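Local coordinates for 3-dehydroquinate dehydratase (Aquifex aeolicus, PDB 2EGZ), which catalyses the cis-dehydration of 3-dehydroquinate to 3-dehydroshikimate, the third step of the chorismate pathway, through a Schiff-base intermediate, at residues V27-D32 with L54-T59; I60-E65 with D88-S93; E166-S171 with F186-T191. All coordinates share one frame; numbering follows the deposited sequence.

Interaction 1 of 3, residues V27-D32 with L54-T59; sequences VELRVD and LKTILT
Thr59 lies against the carboxylate arm of Glu28 and the bent chain of Arg30, on the face of two neighbouring parallel strands that looks into a TIM barrel. Strands 27-30 and 55-59 are joined through helix 39-51 as a beta-alpha-beta unit, their axes 4.7 Å apart and 23° from parallel. The ladder runs from Val27 N, bonded to Lys55 O, to Val31 N, which reaches Thr59 O at 2.9 Å just past the end of the first strand. With CG anti to the backbone N (chi1 173°) and an extended chain beyond, Glu28 carries its carboxylate along the inner face to the Thr59 hydroxyl. There Thr59 OG1 donates to Glu28 OE2 at 2.6 Å, on the anti side and 20° out of the carboxylate plane. Threonine suits this place because its other branch is apolar: Thr59 CG2 lies 3.7 Å from Arg30 CD, the two side chains running alongside each other. Glu28 and Arg30 are predicted to bind 3-dehydroquinate, and the Schiff-base lysine, Lys142, is close to Glu28. The opposite face, with Val27, Leu29, Thr56 and Leu58, is packed for burial, Leu29 and Thr56 meeting helix 39-51. Beyond the strand, Val31 CG2 approaches Leu58 CD1 to 4.0 Å. Arg30 folds back at chi2 and chi3 and grips Asp32 side-on: Arg30 NE meets the syn lone pair of Asp32 OD1 at 2.9 Å, while Arg30 NH2 bonds Asp32 OD2 at 2.8 Å.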
loop_
_atom_site.group_PDB
_atom_site.type_symbol
_atom_site.label_atom_id
_atom_site.label_comp_id
_atom_site.label_asym_id
_atom_site.label_seq_id
_atom_site.Cartn_x
_atom_site.Cartn_y
_atom_site.Cartn_z
ATOM N N VAL B 27 -13.512 -9.531 -20.834
ATOM C CA VAL B 27 -14.419 -9.223 -19.740
ATOM C C VAL B 27 -13.571 -9.371 -18.483
ATOM O O VAL B 27 -12.952 -10.414 -18.258
ATOM C CB VAL B 27 -15.621 -10.204 -19.643
ATOM C CG1 VAL B 27 -16.290 -10.073 -18.274
ATOM C CG2 VAL B 27 -16.638 -9.890 -20.729
ATOM N N GLU B 28 -13.506 -8.319 -17.682
ATOM C CA GLU B 28 -12.748 -8.394 -16.445
ATOM C C GLU B 28 -13.709 -8.732 -15.317
ATOM O O GLU B 28 -14.611 -7.951 -15.009
ATOM C CB GLU B 28 -12.060 -7.066 -16.122
ATOM C CG GLU B 28 -11.403 -7.072 -14.737
ATOM C CD GLU B 28 -10.718 -5.765 -14.386
ATOM O OE1 GLU B 28 -11.294 -4.700 -14.679
ATOM O OE2 GLU B 28 -9.612 -5.804 -13.801
ATOM N N LEU B 29 -13.530 -9.896 -14.709
ATOM C CA LEU B 29 -14.396 -10.279 -13.606
ATOM C C LEU B 29 -13.858 -9.624 -12.344
ATOM O O LEU B 29 -12.783 -9.975 -11.862
ATOM C CB LEU B 29 -14.429 -11.802 -13.426
ATOM C CG LEU B 29 -15.275 -12.633 -14.398
ATOM C CD1 LEU B 29 -14.740 -12.476 -15.806
ATOM C CD2 LEU B 29 -15.242 -14.098 -13.983
ATOM N N ARG B 30 -14.594 -8.642 -11.835
ATOM C CA ARG B 30 -14.197 -7.958 -10.612
ATOM C C ARG B 30 -14.825 -8.756 -9.479
ATOM O O ARG B 30 -15.886 -8.400 -8.965
ATOM C CB ARG B 30 -14.715 -6.517 -10.612
ATOM C CG ARG B 30 -13.931 -5.573 -11.523
ATOM C CD ARG B 30 -12.495 -5.414 -11.034
ATOM N NE ARG B 30 -12.450 -4.868 -9.677
ATOM C CZ ARG B 30 -12.467 -3.570 -9.387
ATOM N NH1 ARG B 30 -12.518 -2.669 -10.360
ATOM N NH2 ARG B 30 -12.456 -3.175 -8.120
ATOM N N VAL B 31 -14.161 -9.846 -9.108
ATOM C CA VAL B 31 -14.654 -10.731 -8.063
ATOM C C VAL B 31 -14.850 -10.027 -6.725
ATOM O O VAL B 31 -15.622 -10.489 -5.887
ATOM C CB VAL B 31 -13.717 -11.935 -7.879
ATOM C CG1 VAL B 31 -14.311 -12.914 -6.874
ATOM C CG2 VAL B 31 -13.496 -12.621 -9.222
ATOM N N ASP B 32 -14.161 -8.909 -6.522
ATOM C CA ASP B 32 -14.305 -8.164 -5.276
ATOM C C ASP B 32 -15.691 -7.521 -5.197
ATOM O O ASP B 32 -16.124 -7.085 -4.129
ATOM C CB ASP B 32 -13.226 -7.082 -5.172
ATOM C CG ASP B 32 -13.137 -6.228 -6.420
ATOM O OD1 ASP B 32 -12.737 -6.766 -7.475
ATOM O OD2 ASP B 32 -13.470 -5.026 -6.349
ATOM N N LEU B 54 -14.940 -14.709 -25.637
ATOM C CA LEU B 54 -14.154 -13.587 -25.124
ATOM C C LEU B 54 -13.101 -14.040 -24.130
ATOM O O LEU B 54 -13.219 -15.113 -23.540
ATOM C CB LEU B 54 -15.063 -12.557 -24.451
ATOM C CG LEU B 54 -15.674 -11.500 -25.377
ATOM C CD1 LEU B 54 -16.531 -12.173 -26.443
ATOM C CD2 LEU B 54 -16.491 -10.514 -24.551
ATOM N N LYS B 55 -12.062 -13.227 -23.956
ATOM C CA LYS B 55 -11.011 -13.546 -23.001
ATOM C C LYS B 55 -11.381 -12.965 -21.647
ATOM O O LYS B 55 -12.251 -12.101 -21.555
ATOM C CB LYS B 55 -9.670 -12.979 -23.457
ATOM C CG LYS B 55 -9.051 -13.765 -24.597
ATOM C CD LYS B 55 -7.722 -13.167 -25.010
ATOM C CE LYS B 55 -7.051 -14.008 -26.080
ATOM N NZ LYS B 55 -6.737 -15.374 -25.577
ATOM N N THR B 56 -10.713 -13.438 -20.601
ATOM C CA THR B 56 -10.999 -12.981 -19.252
ATOM C C THR B 56 -9.795 -12.439 -18.508
ATOM O O THR B 56 -8.653 -12.797 -18.790
ATOM C CB THR B 56 -11.540 -14.124 -18.375
ATOM O OG1 THR B 56 -10.546 -15.159 -18.286
ATOM C CG2 THR B 56 -12.815 -14.698 -18.959
ATOM N N ILE B 57 -10.079 -11.554 -17.559
ATOM C CA ILE B 57 -9.075 -11.006 -16.662
ATOM C C ILE B 57 -9.669 -11.344 -15.300
ATOM O O ILE B 57 -10.798 -10.953 -14.992
ATOM C CB ILE B 57 -8.927 -9.467 -16.750
ATOM C CG1 ILE B 57 -8.266 -9.061 -18.068
ATOM C CG2 ILE B 57 -8.054 -8.976 -15.597
ATOM C CD1 ILE B 57 -8.228 -7.556 -18.284
ATOM N N LEU B 58 -8.924 -12.100 -14.506
ATOM C CA LEU B 58 -9.372 -12.480 -13.174
ATOM C C LEU B 58 -8.832 -11.445 -12.195
ATOM O O LEU B 58 -7.625 -11.390 -11.951
ATOM C CB LEU B 58 -8.836 -13.869 -12.811
ATOM C CG LEU B 58 -9.082 -14.362 -11.380
ATOM C CD1 LEU B 58 -10.578 -14.525 -11.136
ATOM C CD2 LEU B 58 -8.361 -15.687 -11.167
ATOM N N THR B 59 -9.725 -10.619 -11.657
ATOM C CA THR B 59 -9.347 -9.585 -10.704
ATOM C C THR B 59 -10.100 -9.756 -9.395
ATOM O O THR B 59 -11.306 -9.978 -9.385
ATOM C CB THR B 59 -9.654 -8.169 -11.237
ATOM O OG1 THR B 59 -8.863 -7.911 -12.402
ATOM C CG2 THR B 59 -9.332 -7.117 -10.178
#

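Interaction 2 of 3, residues I60-E65 with D88-S93; sequences IRSPEE and DIELSS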
loop_
_atom_site.group_PDB
_atom_site.type_symbol
_atom_site.label_atom_id
_atom_site.label_comp_id
_atom_site.label_asym_id
_atom_site.label_seq_id
_atom_site.Cartn_x
_atom_site.Cartn_y
_atom_site.Cartn_z
ATOM N N ILE B 60 -9.372 -9.654 -8.293
ATOM C CA ILE B 60 -9.964 -9.764 -6.964
ATOM C C ILE B 60 -9.284 -8.634 -6.209
ATOM O O ILE B 60 -8.471 -8.864 -5.317
ATOM C CB ILE B 60 -9.616 -11.107 -6.306
ATOM C CG1 ILE B 60 -9.877 -12.250 -7.290
ATOM C CG2 ILE B 60 -10.473 -11.303 -5.055
ATOM C CD1 ILE B 60 -9.419 -13.608 -6.795
ATOM N N ARG B 61 -9.622 -7.408 -6.596
ATOM C CA ARG B 61 -9.019 -6.208 -6.029
ATOM C C ARG B 61 -8.938 -6.131 -4.512
ATOM O O ARG B 61 -9.932 -6.314 -3.811
ATOM C CB ARG B 61 -9.744 -4.964 -6.550
ATOM C CG ARG B 61 -8.964 -3.677 -6.333
ATOM C CD ARG B 61 -7.770 -3.596 -7.274
ATOM N NE ARG B 61 -8.199 -3.545 -8.669
ATOM C CZ ARG B 61 -8.829 -2.511 -9.223
ATOM N NH1 ARG B 61 -9.107 -1.424 -8.510
ATOM N NH2 ARG B 61 -9.199 -2.568 -10.494
ATOM N N SER B 62 -7.739 -5.845 -4.015
ATOM C CA SER B 62 -7.519 -5.715 -2.582
ATOM C C SER B 62 -8.208 -4.433 -2.121
ATOM O O SER B 62 -8.334 -3.473 -2.885
ATOM C CB SER B 62 -6.020 -5.646 -2.275
ATOM O OG SER B 62 -5.405 -4.549 -2.928
ATOM N N PRO B 63 -8.670 -4.402 -0.863
ATOM C CA PRO B 63 -9.348 -3.214 -0.340
ATOM C C PRO B 63 -8.528 -1.922 -0.392
ATOM O O PRO B 63 -9.083 -0.843 -0.586
ATOM C CB PRO B 63 -9.714 -3.627 1.087
ATOM C CG PRO B 63 -8.648 -4.624 1.440
ATOM C CD PRO B 63 -8.539 -5.437 0.176
ATOM N N GLU B 64 -7.212 -2.031 -0.232
ATOM C CA GLU B 64 -6.351 -0.850 -0.261
ATOM C C GLU B 64 -6.288 -0.186 -1.631
ATOM O O GLU B 64 -5.973 0.998 -1.736
ATOM C CB GLU B 64 -4.929 -1.199 0.197
ATOM C CG GLU B 64 -4.376 -2.470 -0.415
ATOM C CD GLU B 64 -4.759 -3.710 0.377
ATOM O OE1 GLU B 64 -5.877 -3.745 0.929
ATOM O OE2 GLU B 64 -3.945 -4.655 0.436
ATOM N N GLU B 65 -6.580 -0.939 -2.685
ATOM C CA GLU B 65 -6.544 -0.363 -4.020
ATOM C C GLU B 65 -7.895 -0.345 -4.730
ATOM O O GLU B 65 -7.995 -0.632 -5.922
ATOM C CB GLU B 65 -5.471 -1.060 -4.867
ATOM C CG GLU B 65 -4.063 -0.696 -4.395
ATOM C CD GLU B 65 -2.961 -1.087 -5.365
ATOM O OE1 GLU B 65 -3.112 -0.847 -6.581
ATOM O OE2 GLU B 65 -1.930 -1.618 -4.902
ATOM N N ASP B 88 -5.049 -10.293 -12.804
ATOM C CA ASP B 88 -4.566 -8.985 -12.375
ATOM C C ASP B 88 -4.335 -9.029 -10.869
ATOM O O ASP B 88 -5.275 -9.218 -10.100
ATOM C CB ASP B 88 -5.603 -7.900 -12.713
ATOM C CG ASP B 88 -5.150 -6.498 -12.313
ATOM O OD1 ASP B 88 -4.507 -6.354 -11.249
ATOM O OD2 ASP B 88 -5.454 -5.528 -13.050
ATOM N N ILE B 89 -3.082 -8.873 -10.458
ATOM C CA ILE B 89 -2.734 -8.868 -9.042
ATOM C C ILE B 89 -2.056 -7.526 -8.761
ATOM O O ILE B 89 -1.351 -6.999 -9.615
ATOM C CB ILE B 89 -1.776 -10.037 -8.693
ATOM C CG1 ILE B 89 -1.478 -10.056 -7.187
ATOM C CG2 ILE B 89 -0.492 -9.913 -9.490
ATOM C CD1 ILE B 89 -2.695 -10.315 -6.321
ATOM N N GLU B 90 -2.286 -6.962 -7.580
ATOM C CA GLU B 90 -1.677 -5.676 -7.244
ATOM C C GLU B 90 -0.199 -5.841 -6.921
ATOM O O GLU B 90 0.204 -6.823 -6.286
ATOM C CB GLU B 90 -2.366 -5.037 -6.034
ATOM C CG GLU B 90 -3.880 -4.874 -6.126
ATOM C CD GLU B 90 -4.627 -6.185 -5.975
ATOM O OE1 GLU B 90 -4.085 -7.118 -5.341
ATOM O OE2 GLU B 90 -5.767 -6.275 -6.479
ATOM N N LEU B 91 0.611 -4.880 -7.357
ATOM C CA LEU B 91 2.042 -4.917 -7.084
ATOM C C LEU B 91 2.228 -4.896 -5.569
ATOM O O LEU B 91 3.181 -5.465 -5.043
ATOM C CB LEU B 91 2.737 -3.697 -7.705
ATOM C CG LEU B 91 4.230 -3.483 -7.424
ATOM C CD1 LEU B 91 5.043 -4.661 -7.940
ATOM C CD2 LEU B 91 4.688 -2.196 -8.090
ATOM N N SER B 92 1.300 -4.240 -4.877
ATOM C CA SER B 92 1.363 -4.122 -3.425
ATOM C C SER B 92 1.115 -5.436 -2.680
ATOM O O SER B 92 1.420 -5.538 -1.491
ATOM C CB SER B 92 0.382 -3.046 -2.941
ATOM O OG SER B 92 -0.945 -3.338 -3.331
ATOM N N SER B 93 0.566 -6.435 -3.371
ATOM C CA SER B 93 0.321 -7.746 -2.760
ATOM C C SER B 93 1.545 -8.612 -3.050
ATOM O O SER B 93 1.452 -9.670 -3.675
ATOM C CB SER B 93 -0.931 -8.397 -3.359
ATOM O OG SER B 93 -2.085 -7.603 -3.134
HETATM O O HOH W 1 -6.526 -8.668 -7.928
HETATM O O HOH W 2 -5.839 -9.062 -4.425
HETATM O O HOH W 3 0.142 -1.961 -6.294
#
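The backbones of 60-65 and 88-93 do not pair as strands here: their nearest CA atoms, those of Arg61 and Ile89, are 7.5 Å apart, and Glu90 to Ser93 form a type I beta turn. Glu90 fills the gap with a chain long enough to span it, bent at chi2 (74°). Ser62 N donates to Glu90 OE2 at 3.2 Å, from above the carboxylate plane. One water takes the Ile60 N-H and donates to Asp88 O and Glu90 OE2; a second joins Ile60 O to Glu90 OE1, so both carboxylate oxygens are engaged. Arg61 NE is 4.3 Å from Glu90 OE2, too long for a salt bridge, though the opposite charges probably still attract. Arg61, a 3-dehydroquinate-binding residue, is steadied by the bond from Arg61 NH1 to Glu65 O at 2.9 Å, almost in the guanidinium plane. Glu65 runs past Glu90 in the opposite direction, and Glu65 OE2 accepts from Ser92 OG on its anti side at 2.5 Å; its OE1 takes the backbone N-H of His116, the catalytic proton donor/acceptor. The contact thus joins the loop after strand 55-59 to the end of strand 86-90, with strand 110-117 alongside and Ile60 and Ile89 packed on helix 73-80.

Interaction 3 of 3, residues E166-S171 with F186-T191; sequences EKILIS and FGSVIT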
loop_
_atom_site.group_PDB
_atom_site.type_symbol
_atom_site.label_atom_id
_atom_site.label_comp_id
_atom_site.label_asym_id
_atom_site.label_seq_id
_atom_site.Cartn_x
_atom_site.Cartn_y
_atom_site.Cartn_z
ATOM N N GLU B 166 5.464 -3.827 -23.199
ATOM C CA GLU B 166 4.032 -3.624 -23.285
ATOM C C GLU B 166 3.566 -3.380 -21.861
ATOM O O GLU B 166 4.106 -3.945 -20.905
ATOM C CB GLU B 166 3.325 -4.830 -23.909
ATOM C CG GLU B 166 3.477 -6.144 -23.185
ATOM C CD GLU B 166 2.823 -7.276 -23.955
ATOM O OE1 GLU B 166 3.171 -7.456 -25.142
ATOM O OE2 GLU B 166 1.964 -7.981 -23.386
ATOM N N LYS B 167 2.573 -2.516 -21.724
ATOM C CA LYS B 167 2.063 -2.151 -20.415
ATOM C C LYS B 167 0.623 -1.714 -20.586
ATOM O O LYS B 167 0.075 -1.798 -21.684
ATOM C CB LYS B 167 2.895 -0.989 -19.864
ATOM C CG LYS B 167 3.076 0.157 -20.875
ATOM C CD LYS B 167 4.042 1.229 -20.365
ATOM C CE LYS B 167 5.487 0.747 -20.278
ATOM N NZ LYS B 167 6.190 0.729 -21.603
ATOM N N ILE B 168 0.018 -1.253 -19.499
ATOM C CA ILE B 168 -1.359 -0.765 -19.516
ATOM C C ILE B 168 -1.324 0.564 -18.781
ATOM O O ILE B 168 -0.967 0.622 -17.602
ATOM C CB ILE B 168 -2.310 -1.742 -18.794
ATOM C CG1 ILE B 168 -2.354 -3.069 -19.560
ATOM C CG2 ILE B 168 -3.707 -1.125 -18.676
ATOM C CD1 ILE B 168 -2.993 -4.216 -18.770
ATOM N N LEU B 169 -1.679 1.632 -19.486
ATOM C CA LEU B 169 -1.652 2.967 -18.909
ATOM C C LEU B 169 -3.022 3.602 -18.888
ATOM O O LEU B 169 -3.701 3.653 -19.913
ATOM C CB LEU B 169 -0.711 3.852 -19.719
ATOM C CG LEU B 169 0.705 3.295 -19.851
ATOM C CD1 LEU B 169 1.493 4.147 -20.829
ATOM C CD2 LEU B 169 1.365 3.270 -18.479
ATOM N N ILE B 170 -3.422 4.104 -17.726
ATOM C CA ILE B 170 -4.723 4.741 -17.605
ATOM C C ILE B 170 -4.674 5.974 -16.721
ATOM O O ILE B 170 -4.265 5.893 -15.562
ATOM C CB ILE B 170 -5.766 3.781 -16.988
ATOM C CG1 ILE B 170 -5.860 2.503 -17.821
ATOM C CG2 ILE B 170 -7.128 4.459 -16.929
ATOM C CD1 ILE B 170 -6.610 1.395 -17.139
ATOM N N SER B 171 -5.060 7.117 -17.280
ATOM C CA SER B 171 -5.141 8.347 -16.500
ATOM C C SER B 171 -6.633 8.444 -16.211
ATOM O O SER B 171 -7.429 8.687 -17.121
ATOM C CB SER B 171 -4.693 9.566 -17.313
ATOM O OG SER B 171 -3.293 9.560 -17.511
ATOM N N PHE B 186 1.487 4.738 -26.950
ATOM C CA PHE B 186 2.529 4.703 -25.935
ATOM C C PHE B 186 2.753 3.290 -25.387
ATOM O O PHE B 186 3.330 3.113 -24.314
ATOM C CB PHE B 186 2.165 5.667 -24.808
ATOM C CG PHE B 186 2.144 7.103 -25.237
ATOM C CD1 PHE B 186 3.304 7.870 -25.202
ATOM C CD2 PHE B 186 0.977 7.682 -25.712
ATOM C CE1 PHE B 186 3.300 9.190 -25.633
ATOM C CE2 PHE B 186 0.961 9.002 -26.149
ATOM C CZ PHE B 186 2.131 9.759 -26.107
ATOM N N GLY B 187 2.301 2.286 -26.131
ATOM C CA GLY B 187 2.491 0.909 -25.703
ATOM C C GLY B 187 1.428 0.293 -24.805
ATOM O O GLY B 187 1.616 -0.822 -24.319
ATOM N N SER B 188 0.324 0.994 -24.571
ATOM C CA SER B 188 -0.747 0.450 -23.729
ATOM C C SER B 188 -1.497 -0.573 -24.582
ATOM O O SER B 188 -2.025 -0.239 -25.643
ATOM C CB SER B 188 -1.691 1.564 -23.270
ATOM O OG SER B 188 -2.525 1.110 -22.214
ATOM N N VAL B 189 -1.555 -1.814 -24.104
ATOM C CA VAL B 189 -2.172 -2.902 -24.856
ATOM C C VAL B 189 -3.642 -3.208 -24.594
ATOM O O VAL B 189 -4.278 -3.901 -25.393
ATOM C CB VAL B 189 -1.366 -4.201 -24.664
ATOM C CG1 VAL B 189 0.040 -4.011 -25.215
ATOM C CG2 VAL B 189 -1.307 -4.568 -23.177
ATOM N N ILE B 190 -4.172 -2.708 -23.483
ATOM C CA ILE B 190 -5.574 -2.928 -23.130
ATOM C C ILE B 190 -6.172 -1.627 -22.614
ATOM O O ILE B 190 -5.516 -0.880 -21.882
ATOM C CB ILE B 190 -5.720 -4.003 -22.017
ATOM C CG1 ILE B 190 -5.182 -5.349 -22.504
ATOM C CG2 ILE B 190 -7.188 -4.128 -21.590
ATOM C CD1 ILE B 190 -5.079 -6.404 -21.400
ATOM N N THR B 191 -7.406 -1.344 -23.018
ATOM C CA THR B 191 -8.099 -0.148 -22.560
ATOM C C THR B 191 -9.374 -0.653 -21.887
ATOM O O THR B 191 -9.895 -1.704 -22.251
ATOM C CB THR B 191 -8.433 0.809 -23.733
ATOM O OG1 THR B 191 -8.883 2.068 -23.212
ATOM C CG2 THR B 191 -9.509 0.217 -24.626
HETATM O O HOH W 4 5.407 3.422 -22.708
#
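Ile168, Val189 and Lys167 anchor this contact, where the start of strand 168-172 is crossed by the chain leading into strand 190-192. The touching parts run 86° apart, so a single bridge, Lys167 with Ser188, replaces an extended ladder. Lys167 serves it through its backbone: Lys167 N donates to Gly187 O at 3.2 Å, and Lys167 O accepts from Val189 N at 2.9 Å. Its side chain begins away from the partner and folds at chi3 and chi4, bringing NZ to a water that donates to Phe186 O; Gly165 O and Val163 O also accept from this ammonium, giving a largely buried charge several oxygen partners. Ile168 supplies the apolar link. Its CG1 branch crosses Val189 at about a right angle, with Ile168 CG1 4.1 Å from Val189 CG2, and ends with Ile168 CD1 4.0 Å from Ile190 CD1. Beta-branched residues suit these positions, since two hydrocarbon arms leave CB and can meet different neighbours. The other arm of Val189 turns to Glu166, with Val189 CG1 3.6 Å from Glu166 CB. Ser188 adds a side-chain substitute for a ladder bond: with OG anti to the backbone N (chi1 -166°), Ser188 OG accepts from Leu169 N at 2.9 Å and a nearly straight 174°. Gly187 adopts positive phi, where a CB would crowd the preceding carbonyl. Ile168 also touches Lys142, the Schiff-base lysine, on the adjoining strand. Together these links close the seam between the seventh and eighth strands of the beta/alpha barrel characteristic of type I dehydroquinases.

All three contacts reach one parallel barrel sheet but treat its strands differently. Interaction 1 is a buried, regular ladder between the second and third strands. Interaction 2 follows directly along the chain, sharing the neighbourhood of strands 55-59 and 86-90: Leu58 O and Asp88 N, 2.9 Å apart, probably bond, and Asp32 OD1 lies near Arg61 N. Its strand end and loop are too far apart for pairing, so carboxylates, hydroxyls and waters take over. Interaction 3, partly buried and about 17 Å from interaction 1 between centres, lies across the chain's centre and joins the last two strands by one bridge and apolar packing. Substrate-binding residues, predicted in interaction 1 and experimentally established in interaction 2 (Arg61), lie in the first two contacts; interaction 3 adjoins Lys142.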